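Local coordinates for NikO protein (Streptomyces tendae, PDB 4FQD), which acts as an enolpyruvyl transferase of the EPSP synthase family, essential in nikkomycin biosynthesis, at residues A[190-193]-A[194-198]; A[369-372]-A[373-377]; A[441-444]-A[445-449]. The protein carries 4 engineered substitutions. One frame throughout, in Å; residues are numbered along the deposited sequence.

Contact 1: A[190-193]-A[194-198]. With SO4 (sulfate ion), chain C.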
ATOM      1  N   PRO A 190     -14.781  -1.727  -6.223  1.00 19.42           N
ATOM      2  CA  PRO A 190     -15.961  -2.340  -5.603  1.00 22.53           C
ATOM      3  C   PRO A 190     -16.906  -2.973  -6.626  1.00 20.96           C
ATOM      4  O   PRO A 190     -17.742  -3.798  -6.254  1.00 18.23           O
ATOM      5  CB  PRO A 190     -16.640  -1.156  -4.913  1.00 24.80           C
ATOM      6  CG  PRO A 190     -16.251   0.020  -5.740  1.00 19.62           C
ATOM      7  CD  PRO A 190     -14.850  -0.255  -6.209  1.00 18.91           C
ATOM      8  N   CYS A 191     -16.763  -2.594  -7.894  1.00 14.81           N
ATOM      9  CA  CYS A 191     -17.629  -3.097  -8.958  1.00 19.49           C
ATOM     10  C   CYS A 191     -16.948  -4.214  -9.756  1.00 19.65           C
ATOM     11  O   CYS A 191     -17.548  -4.810 -10.651  1.00 17.44           O
ATOM     12  CB  CYS A 191     -18.037  -1.949  -9.891  1.00 19.55           C
ATOM     13  SG  CYS A 191     -18.848  -0.549  -9.061  1.00 21.96           S
ATOM     14  N   TYR A 192     -15.696  -4.498  -9.415  1.00 16.07           N
ATOM     15  CA  TYR A 192     -14.885  -5.449 -10.168  1.00 12.21           C
ATOM     16  C   TYR A 192     -15.462  -6.863 -10.109  1.00 17.19           C
ATOM     17  O   TYR A 192     -15.855  -7.421 -11.134  1.00 12.19           O
ATOM     18  CB  TYR A 192     -13.444  -5.435  -9.648  1.00 12.76           C
ATOM     19  CG  TYR A 192     -12.438  -6.150 -10.526  1.00 11.16           C
ATOM     20  CD1 TYR A 192     -12.771  -6.583 -11.806  1.00  9.50           C
ATOM     21  CD2 TYR A 192     -11.152  -6.398 -10.068  1.00 10.29           C
ATOM     22  CE1 TYR A 192     -11.849  -7.240 -12.600  1.00  9.54           C
ATOM     23  CE2 TYR A 192     -10.227  -7.053 -10.851  1.00  9.99           C
ATOM     24  CZ  TYR A 192     -10.578  -7.472 -12.115  1.00 15.86           C
ATOM     25  OH  TYR A 192      -9.647  -8.123 -12.892  1.00 12.33           O
ATOM     26  N   SER A 193     -15.518  -7.432  -8.910  1.00 14.60           N
ATOM     27  CA  SER A 193     -15.919  -8.825  -8.741  1.00 15.09           C
ATOM     28  C   SER A 193     -17.347  -9.097  -9.212  1.00 16.10           C
ATOM     29  O   SER A 193     -17.612 -10.120  -9.840  1.00 14.47           O
ATOM     30  CB  SER A 193     -15.749  -9.262  -7.283  1.00 17.45           C
ATOM     31  OG  SER A 193     -16.645  -8.572  -6.433  1.00 23.40           O
ATOM     32  N   GLY A 194     -18.258  -8.178  -8.912  1.00 17.31           N
ATOM     33  CA  GLY A 194     -19.651  -8.336  -9.291  1.00 12.68           C
ATOM     34  C   GLY A 194     -19.866  -8.304 -10.792  1.00 13.89           C
ATOM     35  O   GLY A 194     -20.696  -9.044 -11.324  1.00 10.89           O
ATOM     36  N   ALA A 195     -19.116  -7.448 -11.477  1.00 14.35           N
ATOM     37  CA  ALA A 195     -19.227  -7.319 -12.926  1.00 13.26           C
ATOM     38  C   ALA A 195     -18.752  -8.584 -13.635  1.00 16.30           C
ATOM     39  O   ALA A 195     -19.315  -8.981 -14.654  1.00 11.51           O
ATOM     40  CB  ALA A 195     -18.443  -6.112 -13.413  1.00 12.24           C
ATOM     41  N   VAL A 196     -17.712  -9.208 -13.089  1.00 12.84           N
ATOM     42  CA  VAL A 196     -17.162 -10.429 -13.667  1.00 12.21           C
ATOM     43  C   VAL A 196     -18.144 -11.586 -13.525  1.00 12.08           C
ATOM     44  O   VAL A 196     -18.363 -12.344 -14.471  1.00 12.50           O
ATOM     45  CB  VAL A 196     -15.822 -10.809 -13.006  1.00 11.90           C
ATOM     46  CG1 VAL A 196     -15.320 -12.141 -13.545  1.00  9.61           C
ATOM     47  CG2 VAL A 196     -14.791  -9.714 -13.232  1.00 13.67           C
ATOM     48  N   LYS A 197     -18.733 -11.711 -12.340  1.00 10.69           N
ATOM     49  CA  LYS A 197     -19.718 -12.752 -12.075  1.00 14.73           C
ATOM     50  C   LYS A 197     -20.909 -12.627 -13.017  1.00 15.33           C
ATOM     51  O   LYS A 197     -21.360 -13.614 -13.599  1.00 14.47           O
ATOM     52  CB  LYS A 197     -20.195 -12.678 -10.625  1.00 11.97           C
ATOM     53  CG  LYS A 197     -19.093 -12.883  -9.601  1.00 15.48           C
ATOM     54  CD  LYS A 197     -19.597 -12.628  -8.192  1.00 14.29           C
ATOM     55  CE  LYS A 197     -18.472 -12.739  -7.178  1.00 15.54           C
ATOM     56  NZ  LYS A 197     -18.962 -12.569  -5.783  1.00 18.51           N
ATOM     57  N   THR A 198     -21.407 -11.405 -13.166  1.00 12.80           N
ATOM     58  CA  THR A 198     -22.551 -11.138 -14.028  1.00 10.40           C
ATOM     59  C   THR A 198     -22.231 -11.438 -15.489  1.00 17.71           C
ATOM     60  O   THR A 198     -22.999 -12.115 -16.174  1.00 14.65           O
ATOM     61  CB  THR A 198     -23.016  -9.676 -13.904  1.00 13.35           C
ATOM     62  OG1 THR A 198     -23.380  -9.403 -12.545  1.00 13.79           O
ATOM     63  CG2 THR A 198     -24.213  -9.418 -14.806  1.00 16.63           C
TER
HETATM   64  S   SO4 C 501     -19.404  -8.970  -4.567  1.00 44.01           S
HETATM   65  O1  SO4 C 501     -19.210  -9.602  -5.869  1.00 26.60           O
HETATM   66  O2  SO4 C 501     -20.544  -9.585  -3.892  1.00 29.46           O
HETATM   67  O3  SO4 C 501     -18.202  -9.154  -3.759  1.00 59.60           O
HETATM   68  O4  SO4 C 501     -19.655  -7.543  -4.750  1.00 27.28           O
HETATM   69  O   HOH W   1     -18.731  -6.499  -7.033  1.00 17.99           O

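Contact 2: A[369-372]-A[373-377]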
ATOM      1  N   PHE A 369     -13.787   1.266   7.895  1.00 25.79           N
ATOM      2  CA  PHE A 369     -12.967   1.236   9.094  1.00 21.10           C
ATOM      3  C   PHE A 369     -13.835   1.613  10.286  1.00 22.58           C
ATOM      4  O   PHE A 369     -13.370   2.246  11.232  1.00 23.74           O
ATOM      5  CB  PHE A 369     -11.794   2.207   8.964  1.00 17.98           C
ATOM      6  CG  PHE A 369     -10.782   1.801   7.932  1.00 14.91           C
ATOM      7  CD1 PHE A 369     -10.409   0.474   7.793  1.00 17.81           C
ATOM      8  CD2 PHE A 369     -10.207   2.745   7.095  1.00 17.14           C
ATOM      9  CE1 PHE A 369      -9.477   0.097   6.843  1.00 13.49           C
ATOM     10  CE2 PHE A 369      -9.275   2.373   6.143  1.00 14.85           C
ATOM     11  CZ  PHE A 369      -8.910   1.047   6.017  1.00 14.90           C
ATOM     12  N   GLY A 370     -15.105   1.220  10.229  1.00 21.29           N
ATOM     13  CA  GLY A 370     -16.058   1.539  11.277  1.00 18.68           C
ATOM     14  C   GLY A 370     -15.810   0.784  12.570  1.00 18.55           C
ATOM     15  O   GLY A 370     -16.396   1.101  13.604  1.00 26.53           O
ATOM     16  N   PHE A 371     -14.942  -0.220  12.509  1.00 14.54           N
ATOM     17  CA  PHE A 371     -14.580  -0.993  13.691  1.00 17.54           C
ATOM     18  C   PHE A 371     -13.523  -0.264  14.517  1.00 15.73           C
ATOM     19  O   PHE A 371     -13.372  -0.519  15.712  1.00 16.64           O
ATOM     20  CB  PHE A 371     -14.066  -2.378  13.285  1.00 11.74           C
ATOM     21  CG  PHE A 371     -12.868  -2.341  12.373  1.00 12.59           C
ATOM     22  CD1 PHE A 371     -13.027  -2.308  10.998  1.00 21.06           C
ATOM     23  CD2 PHE A 371     -11.584  -2.344  12.893  1.00 14.57           C
ATOM     24  CE1 PHE A 371     -11.927  -2.274  10.158  1.00 20.72           C
ATOM     25  CE2 PHE A 371     -10.481  -2.309  12.059  1.00 16.13           C
ATOM     26  CZ  PHE A 371     -10.654  -2.275  10.690  1.00 16.54           C
ATOM     27  N   ALA A 372     -12.798   0.641  13.867  1.00 17.10           N
ATOM     28  CA  ALA A 372     -11.688   1.358  14.497  1.00 20.68           C
ATOM     29  C   ALA A 372     -12.036   2.169  15.759  1.00 17.65           C
ATOM     30  O   ALA A 372     -11.337   2.053  16.765  1.00 15.36           O
ATOM     31  CB  ALA A 372     -10.948   2.228  13.470  1.00 17.51           C
ATOM     32  N   PRO A 373     -13.104   2.992  15.715  1.00 15.34           N
ATOM     33  CA  PRO A 373     -13.422   3.754  16.930  1.00 16.52           C
ATOM     34  C   PRO A 373     -13.843   2.857  18.092  1.00 20.25           C
ATOM     35  O   PRO A 373     -13.720   3.253  19.251  1.00 21.14           O
ATOM     36  CB  PRO A 373     -14.600   4.633  16.497  1.00 15.59           C
ATOM     37  CG  PRO A 373     -14.492   4.712  15.013  1.00 18.99           C
ATOM     38  CD  PRO A 373     -13.986   3.371  14.596  1.00 12.53           C
ATOM     39  N   GLU A 374     -14.331   1.660  17.781  1.00 18.58           N
ATOM     40  CA  GLU A 374     -14.748   0.720  18.811  1.00 18.66           C
ATOM     41  C   GLU A 374     -13.544   0.007  19.420  1.00 22.38           C
ATOM     42  O   GLU A 374     -13.514  -0.262  20.620  1.00 18.71           O
ATOM     43  CB  GLU A 374     -15.745  -0.291  18.245  1.00 15.00           C
ATOM     44  CG  GLU A 374     -16.988   0.347  17.655  1.00 18.03           C
ATOM     45  CD  GLU A 374     -17.710   1.236  18.648  1.00 25.36           C
ATOM     46  OE1 GLU A 374     -18.048   0.752  19.749  1.00 17.75           O
ATOM     47  OE2 GLU A 374     -17.933   2.424  18.329  1.00 32.96           O
ATOM     48  N   LEU A 375     -12.553  -0.295  18.585  1.00 15.16           N
ATOM     49  CA  LEU A 375     -11.302  -0.872  19.063  1.00 15.47           C
ATOM     50  C   LEU A 375     -10.552   0.138  19.923  1.00 13.85           C
ATOM     51  O   LEU A 375      -9.795  -0.234  20.819  1.00 15.94           O
ATOM     52  CB  LEU A 375     -10.419  -1.305  17.891  1.00 15.19           C
ATOM     53  CG  LEU A 375     -10.845  -2.544  17.104  1.00 15.84           C
ATOM     54  CD1 LEU A 375      -9.871  -2.805  15.967  1.00 15.47           C
ATOM     55  CD2 LEU A 375     -10.934  -3.754  18.020  1.00 15.02           C
ATOM     56  N   GLU A 376     -10.771   1.418  19.637  1.00 16.62           N
ATOM     57  CA  GLU A 376     -10.151   2.504  20.387  1.00 17.82           C
ATOM     58  C   GLU A 376     -10.593   2.476  21.846  1.00 17.97           C
ATOM     59  O   GLU A 376      -9.809   2.769  22.749  1.00 16.10           O
ATOM     60  CB  GLU A 376     -10.522   3.851  19.764  1.00 17.97           C
ATOM     61  CG  GLU A 376      -9.662   5.013  20.223  1.00 23.77           C
ATOM     62  CD  GLU A 376      -8.505   5.281  19.283  1.00 38.91           C
ATOM     63  OE1 GLU A 376      -8.606   4.901  18.098  1.00 36.96           O
ATOM     64  OE2 GLU A 376      -7.495   5.867  19.726  1.00 38.55           O
ATOM     65  N   ALA A 377     -11.856   2.122  22.066  1.00 20.02           N
ATOM     66  CA  ALA A 377     -12.426   2.068  23.407  1.00 21.14           C
ATOM     67  C   ALA A 377     -11.781   0.976  24.253  1.00 17.89           C
ATOM     68  O   ALA A 377     -11.735   1.075  25.480  1.00 23.06           O
ATOM     69  CB  ALA A 377     -13.933   1.864  23.334  1.00 14.80           C
TER

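Contact 3: A[441-444]-A[445-449]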
ATOM      1  N   LEU A 441     -20.987 -17.909  15.383  1.00 17.83           N
ATOM      2  CA  LEU A 441     -19.646 -17.587  15.861  1.00 19.20           C
ATOM      3  C   LEU A 441     -19.550 -17.590  17.384  1.00 17.85           C
ATOM      4  O   LEU A 441     -18.545 -18.023  17.949  1.00 14.91           O
ATOM      5  CB  LEU A 441     -19.192 -16.234  15.308  1.00 16.86           C
ATOM      6  CG  LEU A 441     -17.769 -15.794  15.666  1.00 16.00           C
ATOM      7  CD1 LEU A 441     -16.753 -16.825  15.197  1.00 10.64           C
ATOM      8  CD2 LEU A 441     -17.464 -14.427  15.076  1.00 12.93           C
ATOM      9  N   VAL A 442     -20.599 -17.109  18.044  1.00 15.21           N
ATOM     10  CA  VAL A 442     -20.634 -17.082  19.501  1.00 19.75           C
ATOM     11  C   VAL A 442     -20.588 -18.495  20.080  1.00 16.61           C
ATOM     12  O   VAL A 442     -19.793 -18.780  20.975  1.00 20.73           O
ATOM     13  CB  VAL A 442     -21.884 -16.346  20.025  1.00 19.90           C
ATOM     14  CG1 VAL A 442     -22.031 -16.542  21.526  1.00 15.06           C
ATOM     15  CG2 VAL A 442     -21.810 -14.867  19.679  1.00 13.62           C
ATOM     16  N   GLU A 443     -21.432 -19.376  19.552  1.00 14.64           N
ATOM     17  CA  GLU A 443     -21.489 -20.759  20.015  1.00 19.58           C
ATOM     18  C   GLU A 443     -20.163 -21.484  19.807  1.00 21.62           C
ATOM     19  O   GLU A 443     -19.716 -22.236  20.674  1.00 21.17           O
ATOM     20  CB  GLU A 443     -22.613 -21.516  19.308  1.00 20.80           C
ATOM     21  CG  GLU A 443     -22.692 -22.988  19.677  1.00 25.17           C
ATOM     22  CD  GLU A 443     -23.702 -23.746  18.837  1.00 36.00           C
ATOM     23  OE1 GLU A 443     -24.882 -23.339  18.810  1.00 37.92           O
ATOM     24  OE2 GLU A 443     -23.312 -24.746  18.198  1.00 32.69           O
ATOM     25  N   ASP A 444     -19.537 -21.253  18.657  1.00 18.69           N
ATOM     26  CA  ASP A 444     -18.258 -21.881  18.342  1.00 18.17           C
ATOM     27  C   ASP A 444     -17.150 -21.410  19.279  1.00 18.75           C
ATOM     28  O   ASP A 444     -16.291 -22.195  19.681  1.00 22.45           O
ATOM     29  CB  ASP A 444     -17.867 -21.620  16.886  1.00 15.88           C
ATOM     30  CG  ASP A 444     -18.709 -22.414  15.907  1.00 25.72           C
ATOM     31  OD1 ASP A 444     -19.252 -23.465  16.308  1.00 27.84           O
ATOM     32  OD2 ASP A 444     -18.824 -21.993  14.736  1.00 25.26           O
ATOM     33  N   LEU A 445     -17.175 -20.125  19.622  1.00 18.07           N
ATOM     34  CA  LEU A 445     -16.188 -19.555  20.532  1.00 15.02           C
ATOM     35  C   LEU A 445     -16.385 -20.062  21.957  1.00 18.55           C
ATOM     36  O   LEU A 445     -15.426 -20.464  22.616  1.00 16.14           O
ATOM     37  CB  LEU A 445     -16.244 -18.026  20.499  1.00 15.56           C
ATOM     38  CG  LEU A 445     -15.586 -17.355  19.291  1.00 19.81           C
ATOM     39  CD1 LEU A 445     -15.887 -15.867  19.275  1.00 16.22           C
ATOM     40  CD2 LEU A 445     -14.085 -17.596  19.303  1.00 12.01           C
ATOM     41  N   VAL A 446     -17.631 -20.035  22.422  1.00 16.85           N
ATOM     42  CA  VAL A 446     -17.985 -20.542  23.746  1.00 17.34           C
ATOM     43  C   VAL A 446     -17.551 -22.000  23.894  1.00 22.60           C
ATOM     44  O   VAL A 446     -17.107 -22.427  24.963  1.00 22.59           O
ATOM     45  CB  VAL A 446     -19.505 -20.415  24.001  1.00 21.01           C
ATOM     46  CG1 VAL A 446     -19.931 -21.238  25.211  1.00 12.46           C
ATOM     47  CG2 VAL A 446     -19.894 -18.953  24.176  1.00 14.87           C
ATOM     48  N   LYS A 447     -17.662 -22.747  22.802  1.00 17.81           N
ATOM     49  CA  LYS A 447     -17.266 -24.147  22.770  1.00 19.07           C
ATOM     50  C   LYS A 447     -15.771 -24.301  23.045  1.00 23.15           C
ATOM     51  O   LYS A 447     -15.325 -25.337  23.541  1.00 21.90           O
ATOM     52  CB  LYS A 447     -17.615 -24.748  21.408  1.00 19.97           C
ATOM     53  CG  LYS A 447     -17.676 -26.262  21.381  1.00 27.51           C
ATOM     54  CD  LYS A 447     -17.979 -26.764  19.978  1.00 55.81           C
ATOM     55  CE  LYS A 447     -19.280 -26.180  19.445  1.00 48.72           C
ATOM     56  NZ  LYS A 447     -19.534 -26.593  18.037  1.00 49.01           N
ATOM     57  N   LEU A 448     -15.004 -23.264  22.726  1.00 19.51           N
ATOM     58  CA  LEU A 448     -13.560 -23.281  22.936  1.00 18.18           C
ATOM     59  C   LEU A 448     -13.180 -22.799  24.334  1.00 19.22           C
ATOM     60  O   LEU A 448     -12.013 -22.854  24.718  1.00 22.09           O
ATOM     61  CB  LEU A 448     -12.853 -22.426  21.882  1.00 20.59           C
ATOM     62  CG  LEU A 448     -13.002 -22.858  20.422  1.00 16.79           C
ATOM     63  CD1 LEU A 448     -12.306 -21.863  19.506  1.00 16.06           C
ATOM     64  CD2 LEU A 448     -12.446 -24.258  20.219  1.00 14.71           C
ATOM     65  N   GLY A 449     -14.166 -22.321  25.086  1.00 15.39           N
ATOM     66  CA  GLY A 449     -13.936 -21.887  26.452  1.00 15.87           C
ATOM     67  C   GLY A 449     -14.274 -20.429  26.693  1.00 18.30           C
ATOM     68  O   GLY A 449     -14.108 -19.919  27.802  1.00 14.52           O
TER

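Contact 1: A[190-193]-A[194-198]
At the N-terminal end of helix 192-204, S193 and K197 stand one turn apart and grip the same sulfate oxygen. S193 OG donates to SO4 O1 at 2.8 Å, its chi1 of 66° setting OG between the backbone N and the carbonyl carbon. K197 NZ donates to SO4 O1 at 3.0 Å. The lysine chain runs extended alongside the S193 carbonyl, CG lying 3.1 Å from S193 O, and NZ also forms a salt bridge with D220. A water links the backbone to the ion, accepting from G194 N and donating to P190 O and to SO4 O4. The sulfate probably comes from the crystallisation liquor; the helix end would be expected to favour an anion there. The helix is the crossover of the beta-alpha-beta unit 174-176, 192-204, 209-213. Its first turn is closed by A195 N to C191 O, V196 N to Y192 O and K197 N to S193 O. A methionine in place of K197 would probably leave D220 without its mate and deprive SO4 O1 of one of these two bonds. Y192 and V196 lie side by side, CE1 to CG2 at 3.9 Å; Y192 OH bonds to H214 O and R337.

Contact 2: A[369-372]-A[373-377]
F371 O takes two amides of the turn that follows it. L375 N donates at 3.0 Å, nearly along the C=O axis of F371, while E374 N gives F371 O a weak, bent bond at 3.2 Å. One residue on, A372 O accepts from E376 N at 3.0 Å. Ahead of these bonds, F369 to A372 form a type I beta turn closed by A372 N to F369 O, which leads straight into helix 372-378. P373, second in the helix, has no N-H to give, and its CD rests 3.5 Å from G370 O and at about the same distance from F369 O, so the proline ring leans on the turn it follows. The helix carries the chain from strand 356-362 to strand 382-385, two strands of one mixed sheet, and this segment is where it starts. Beside the backbone bonds runs an apolar contact one turn long. L375 CD1 comes in at the edge of the F371 ring, close to its plane, 3.5 Å from F371 CD2. The ring is set there by a chi1 of 59°, with CG lodged between the backbone N and the carbonyl carbon. On another part of its rim, F371 CE1 lies in the plane of the F369 ring, at that ring's edge, and the two rings stand nearly at right angles. Helix 344-351 covers F371 through Q344, P345 and A348, and helix 409-419 meets L375 through L415 and A418. The two glutamates bend at chi2 and find their polar partners elsewhere: E374 OE1 accepts from R405 N, and E376 OE1 is hydrogen-bonded to T382 OG1. A372 packs against T382 and V384 of strand 382-385.

Contact 3: A[441-444]-A[445-449]
L445 N, V446 N and K447 N donate to L441 O, V442 O and E443 O in regular helical bonds, the one from V446 N to V442 O being 2.9 Å long and the straightest at 171°. The pattern then breaks: L448 N makes a weak bond to D444 O and a shorter one, 2.8 Å, to L445 O. G449 N turns back to V446 O at 2.9 Å. With its positive phi of 120°, G449 completes a Schellman motif that ends helix 441-447 and sends the chain into strand 451-456. K447 and D444 lie side by side in a salt bridge, NZ to OD1 at 3.6 Å; the lysine leaves its backbone with CG anti to N and then folds at chi3 (-57°), which brings NZ back along the helix. R439 bridges both D444 OD1 and E443 OE2, so the aspartate oxygen has two cationic partners. Apolar pairs one turn apart run along the same helix. L441 CG meets L445 CD1 at 4.1 Å and V442 CG1 meets V446 CG2 at 4.2 Å, each pair crossing at a slant. W271 of helix 265-278 packs on L441, D444, L445 and L448, while I452 of strand 451-456 touches V442, L445 and V446.

How the contacts relate
From the N terminus the three contacts follow in series, none nesting in or crossing another; each is local, spanning a turn or two of continuous chain. Contact 1 opens the crossover between strands 174-176 and 209-213. The chain later returns beside it, W365 touching P190, before contact 2 starts the helix between strands 356-362 and 382-385; the two centres are 29 Å apart. Contact 3 ends the last helix and leads to strand 451-456, which pairs with strand 14-19 near the start of the chain. Helix 409-419 lies against both contact 2 and contact 3, with L416 on L445 and V442. Contacts 1 and 3 lie on opposite sides of the chain's centre.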